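Local atomic coordinates of halorhodopsin (Halobacterium salinarum, PDB entry 2JAF), a protein that pumps chloride ions across the membrane of a halophilic archaeon, using light absorbed by its bound retinal. Residues A[95-109]-A[218-231]. The protein carries 2 engineered substitutions. Residues are numbered along the deposited sequence; the frame is centred on the assembly and turned at random.
Engineered in segment 218-231: Ala229 (natural residue Val). With BOG (octyl beta-D-glucopyranoside), chain F; PLM (palmitic acid), chain E.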
# COMPACT_ATOMS: atom_id res chain seq x y z
N HIS A 95 25.16 -20.45 4.60
CA HIS A 95 25.55 -19.04 4.69
C HIS A 95 26.89 -18.96 5.41
O HIS A 95 27.20 -19.80 6.26
CB HIS A 95 24.48 -18.26 5.47
CG HIS A 95 24.71 -16.78 5.50
ND1 HIS A 95 25.69 -16.19 6.28
CD2 HIS A 95 24.09 -15.76 4.85
CE1 HIS A 95 25.66 -14.88 6.11
NE2 HIS A 95 24.69 -14.59 5.25
N ALA A 96 27.69 -17.95 5.07
CA ALA A 96 29.00 -17.78 5.68
C ALA A 96 28.91 -17.70 7.20
O ALA A 96 29.84 -18.09 7.91
CB ALA A 96 29.67 -16.52 5.14
N LEU A 97 27.78 -17.21 7.71
CA LEU A 97 27.58 -17.07 9.15
C LEU A 97 26.43 -17.96 9.63
O LEU A 97 25.72 -17.61 10.57
CB LEU A 97 27.29 -15.61 9.49
CG LEU A 97 28.34 -14.62 8.98
CD1 LEU A 97 27.87 -13.19 9.18
CD2 LEU A 97 29.65 -14.87 9.70
N ALA A 98 26.25 -19.10 8.98
CA ALA A 98 25.19 -20.03 9.35
C ALA A 98 25.25 -20.35 10.83
O ALA A 98 26.33 -20.60 11.36
CB ALA A 98 25.30 -21.30 8.53
N GLY A 99 24.10 -20.34 11.50
CA GLY A 99 24.07 -20.67 12.91
C GLY A 99 24.38 -19.49 13.81
O GLY A 99 24.48 -19.64 15.03
N GLU A 100 24.55 -18.32 13.21
CA GLU A 100 24.84 -17.11 13.96
C GLU A 100 23.72 -16.11 13.76
O GLU A 100 23.01 -16.16 12.75
CB GLU A 100 26.15 -16.48 13.49
CG GLU A 100 27.40 -17.29 13.80
CD GLU A 100 28.66 -16.61 13.31
OE1 GLU A 100 28.80 -15.39 13.55
OE2 GLU A 100 29.51 -17.29 12.69
N MET A 101 23.55 -15.20 14.72
CA MET A 101 22.52 -14.17 14.63
C MET A 101 23.17 -12.92 14.06
O MET A 101 24.22 -12.49 14.54
CB MET A 101 21.96 -13.85 16.01
CG MET A 101 21.36 -15.03 16.73
SD MET A 101 19.96 -15.68 15.84
CE MET A 101 18.65 -14.64 16.45
N VAL A 102 22.56 -12.33 13.04
CA VAL A 102 23.10 -11.12 12.45
C VAL A 102 22.09 -9.99 12.56
O VAL A 102 20.88 -10.21 12.54
CB VAL A 102 23.49 -11.32 10.97
CG1 VAL A 102 24.48 -12.47 10.84
CG2 VAL A 102 22.26 -11.58 10.13
N ARG A 103 22.60 -8.77 12.68
CA ARG A 103 21.75 -7.58 12.79
C ARG A 103 21.20 -7.21 11.41
O ARG A 103 21.96 -6.92 10.48
CB ARG A 103 22.58 -6.43 13.37
CG ARG A 103 21.85 -5.11 13.50
CD ARG A 103 22.81 -4.04 14.04
NE ARG A 103 23.11 -4.24 15.45
CZ ARG A 103 22.46 -3.62 16.44
NH1 ARG A 103 21.49 -2.77 16.17
NH2 ARG A 103 22.80 -3.87 17.70
N SER A 104 19.88 -7.20 11.30
CA SER A 104 19.21 -6.86 10.04
C SER A 104 18.46 -5.54 10.13
O SER A 104 17.50 -5.42 10.89
CB SER A 104 18.23 -7.97 9.64
OG SER A 104 17.49 -7.61 8.49
N GLN A 105 18.90 -4.55 9.36
CA GLN A 105 18.24 -3.25 9.35
C GLN A 105 17.08 -3.36 8.37
O GLN A 105 17.05 -2.69 7.33
CB GLN A 105 19.23 -2.16 8.88
CG GLN A 105 20.49 -2.04 9.73
CD GLN A 105 21.39 -0.89 9.29
OE1 GLN A 105 21.66 -0.71 8.11
NE2 GLN A 105 21.86 -0.11 10.26
N TRP A 106 16.12 -4.22 8.70
CA TRP A 106 14.98 -4.44 7.83
C TRP A 106 14.08 -3.23 7.62
O TRP A 106 13.28 -3.20 6.69
CB TRP A 106 14.15 -5.64 8.31
CG TRP A 106 13.55 -5.52 9.67
CD1 TRP A 106 14.05 -6.03 10.84
CD2 TRP A 106 12.29 -4.92 10.00
NE1 TRP A 106 13.18 -5.78 11.87
CE2 TRP A 106 12.09 -5.10 11.39
CE3 TRP A 106 11.31 -4.25 9.26
CZ2 TRP A 106 10.96 -4.64 12.05
CZ3 TRP A 106 10.18 -3.78 9.92
CH2 TRP A 106 10.01 -3.98 11.30
N GLY A 107 14.22 -2.23 8.49
CA GLY A 107 13.42 -1.03 8.33
C GLY A 107 13.82 -0.31 7.06
O GLY A 107 13.03 0.44 6.49
N ARG A 108 15.05 -0.52 6.59
CA ARG A 108 15.45 0.14 5.35
C ARG A 108 14.60 -0.40 4.21
O ARG A 108 14.00 0.36 3.45
CB ARG A 108 16.92 -0.13 5.03
CG ARG A 108 17.94 0.61 5.88
CD ARG A 108 19.36 0.33 5.35
NE ARG A 108 20.42 0.92 6.15
CZ ARG A 108 20.84 2.18 6.04
NH1 ARG A 108 20.29 3.01 5.15
NH2 ARG A 108 21.83 2.61 6.80
N TYR A 109 14.53 -1.72 4.12
CA TYR A 109 13.78 -2.38 3.06
C TYR A 109 12.31 -2.00 3.10
O TYR A 109 11.69 -1.75 2.06
CB TYR A 109 13.98 -3.90 3.17
CG TYR A 109 15.40 -4.29 3.54
CD1 TYR A 109 16.49 -3.58 3.03
CD2 TYR A 109 15.66 -5.33 4.43
CE1 TYR A 109 17.80 -3.89 3.40
CE2 TYR A 109 16.97 -5.66 4.80
CZ TYR A 109 18.03 -4.93 4.28
OH TYR A 109 19.33 -5.24 4.65
N VAL A 218 26.76 -8.56 4.92
CA VAL A 218 26.44 -9.65 5.84
C VAL A 218 25.19 -10.48 5.57
O VAL A 218 25.17 -11.68 5.86
CB VAL A 218 26.39 -9.12 7.30
CG1 VAL A 218 25.26 -8.10 7.45
CG2 VAL A 218 26.21 -10.27 8.27
N GLU A 219 24.14 -9.87 5.02
CA GLU A 219 22.92 -10.62 4.76
C GLU A 219 22.98 -11.41 3.46
O GLU A 219 22.19 -12.33 3.23
CB GLU A 219 21.72 -9.66 4.77
CG GLU A 219 21.56 -8.97 6.13
CD GLU A 219 20.41 -7.99 6.19
OE1 GLU A 219 19.25 -8.41 6.38
OE2 GLU A 219 20.67 -6.78 6.05
N GLY A 220 23.95 -11.05 2.61
CA GLY A 220 24.12 -11.74 1.34
C GLY A 220 25.26 -12.75 1.41
O GLY A 220 25.19 -13.72 2.16
N LEU A 221 26.32 -12.52 0.63
CA LEU A 221 27.47 -13.41 0.61
C LEU A 221 28.37 -13.23 1.83
O LEU A 221 29.22 -14.08 2.11
CB LEU A 221 28.29 -13.18 -0.66
CG LEU A 221 27.60 -13.45 -2.01
CD1 LEU A 221 28.51 -12.99 -3.14
CD2 LEU A 221 27.29 -14.94 -2.15
N ALA A 222 28.19 -12.11 2.52
CA ALA A 222 29.00 -11.79 3.70
C ALA A 222 30.49 -11.69 3.37
O ALA A 222 31.34 -12.19 4.11
CB ALA A 222 28.76 -12.83 4.81
N LEU A 223 30.81 -11.07 2.23
CA LEU A 223 32.21 -10.87 1.86
C LEU A 223 32.71 -9.80 2.83
O LEU A 223 33.88 -9.75 3.20
CB LEU A 223 32.33 -10.39 0.41
CG LEU A 223 31.66 -11.29 -0.63
CD1 LEU A 223 32.04 -10.82 -2.03
CD2 LEU A 223 32.09 -12.73 -0.44
N VAL A 224 31.78 -8.93 3.23
CA VAL A 224 32.04 -7.88 4.21
C VAL A 224 31.12 -8.28 5.37
O VAL A 224 29.90 -8.26 5.23
CB VAL A 224 31.62 -6.48 3.71
CG1 VAL A 224 31.52 -5.52 4.89
CG2 VAL A 224 32.65 -5.94 2.72
N GLN A 225 31.70 -8.66 6.50
CA GLN A 225 30.91 -9.10 7.64
C GLN A 225 30.57 -8.02 8.66
O GLN A 225 29.91 -8.29 9.66
CB GLN A 225 31.60 -10.27 8.32
CG GLN A 225 31.51 -11.56 7.52
CD GLN A 225 32.25 -12.71 8.15
OE1 GLN A 225 32.49 -12.72 9.35
NE2 GLN A 225 32.61 -13.69 7.33
N SER A 226 31.02 -6.79 8.40
CA SER A 226 30.76 -5.68 9.31
C SER A 226 29.41 -5.02 9.05
O SER A 226 29.18 -4.48 7.97
CB SER A 226 31.87 -4.63 9.19
OG SER A 226 31.51 -3.41 9.82
N VAL A 227 28.52 -5.08 10.04
CA VAL A 227 27.20 -4.48 9.91
C VAL A 227 27.36 -2.96 9.83
O VAL A 227 26.60 -2.27 9.14
CB VAL A 227 26.28 -4.86 11.10
CG1 VAL A 227 26.87 -4.36 12.42
CG2 VAL A 227 24.88 -4.30 10.89
N GLY A 228 28.35 -2.44 10.54
CA GLY A 228 28.60 -1.01 10.51
C GLY A 228 28.99 -0.56 9.11
O GLY A 228 28.57 0.51 8.65
N ALA A 229 29.79 -1.37 8.43
CA ALA A 229 30.24 -1.04 7.08
C ALA A 229 29.09 -1.12 6.07
O ALA A 229 28.94 -0.25 5.22
CB ALA A 229 31.38 -1.96 6.66
N THR A 230 28.30 -2.18 6.17
CA THR A 230 27.16 -2.36 5.27
C THR A 230 26.20 -1.18 5.45
O THR A 230 25.66 -0.64 4.48
CB THR A 230 26.41 -3.68 5.58
OG1 THR A 230 27.31 -4.78 5.42
CG2 THR A 230 25.24 -3.86 4.63
N SER A 231 25.99 -0.78 6.70
CA SER A 231 25.09 0.34 6.98
C SER A 231 25.60 1.63 6.33
O SER A 231 24.82 2.36 5.70
CB SER A 231 24.95 0.53 8.49
OG SER A 231 23.95 1.49 8.78
C1 BOG F . 26.10 -18.08 -0.99
O1 BOG F . 24.86 -18.38 -1.64
C2 BOG F . 25.84 -17.55 0.45
O2 BOG F . 25.02 -16.37 0.40
C3 BOG F . 27.21 -17.25 1.14
O3 BOG F . 27.00 -16.75 2.46
C4 BOG F . 28.04 -18.55 1.18
O4 BOG F . 29.30 -18.33 1.81
C5 BOG F . 28.26 -19.09 -0.27
O5 BOG F . 26.95 -19.30 -0.92
C6 BOG F . 29.06 -20.40 -0.26
O6 BOG F . 28.27 -21.51 0.17
C1' BOG F . 25.04 -18.87 -2.97
C2' BOG F . 23.78 -18.65 -3.77
C3' BOG F . 24.00 -17.49 -4.71
C4' BOG F . 22.78 -17.20 -5.56
C5' BOG F . 23.05 -16.03 -6.49
C6' BOG F . 21.75 -15.50 -7.08
C7' BOG F . 21.98 -14.34 -8.01
C8' BOG F . 20.66 -13.85 -8.57
C1 PLM E . 11.38 -9.27 12.79
O1 PLM E . 11.72 -8.66 13.82
O2 PLM E . 11.41 -10.52 12.72
C2 PLM E . 10.94 -8.45 11.59
C3 PLM E . 9.47 -8.48 11.19
C4 PLM E . 9.30 -7.54 10.00
C5 PLM E . 7.89 -7.42 9.44
C6 PLM E . 7.04 -6.41 10.19
C7 PLM E . 6.60 -5.25 9.32
C8 PLM E . 5.74 -4.28 10.10
C9 PLM E . 5.29 -3.14 9.20
CA PLM E . 4.42 -2.13 9.93
CB PLM E . 3.72 -1.05 9.12
CC PLM E . 2.72 -1.54 8.08
CD PLM E . 2.06 -0.36 7.40
CE PLM E . 1.06 -0.84 6.35
CF PLM E . 1.19 0.06 5.13
CG PLM E . 0.23 -0.37 4.02
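Glu219 lays its extended side chain between Ser104 and Tyr109, and the carboxylate divides its oxygens between them: one buried acid in the loop ties the end of a strand and the start of a helix together. Ser104 OG donates to Glu219 OE1 at 2.9 Å, coming from above the carboxylate plane, while Tyr109 OH donates to Glu219 OE2 in a very short bond of 2.5 Å; ring and carboxylate planes lie 36° apart. Both oxygens are held, which probably limits the carboxylate's rotation.

Ser231 serves as a second node. Its OG, turned anti to the backbone N (chi1 -172°), accepts from Gln105 NE2 at 3.0 Å and from Arg108 NH2 at 3.1 Å, each donor keeping it near its own plane, and has a further hydrogen-bond partner in Ser32. Gln105 OE1 in turn takes Arg108 NE at 2.8 Å, straight at the hydrogen, though the donor sits above the carbonyl plane.

At the other end His95 NE2 reaches Val218 O weakly, while ND1 accepts from Leu97 N in the ring plane, fixing the imidazole's rotation. Apolar packing runs on from there: Leu97 CD1 presses tightly on Val218 CG2 (3.5 Å), which also meets Val102 CG1; further along, Val227 CG2 rests against the aliphatic CD of Arg103.

Beside this network, Trp106 lays one indole face on the palmitic acid chain; an alanine here would probably leave that lipid without its flat support.

At one end of the seven-helix bundle of this bacteriorhodopsin-like retinal protein, the contact joins strand 101-104, paired antiparallel with strand 87-90, and the start of helix 106-127 to the loop before helix 227-255 and that helix's first turns, with helices 27-50 and 131-153 packing alongside.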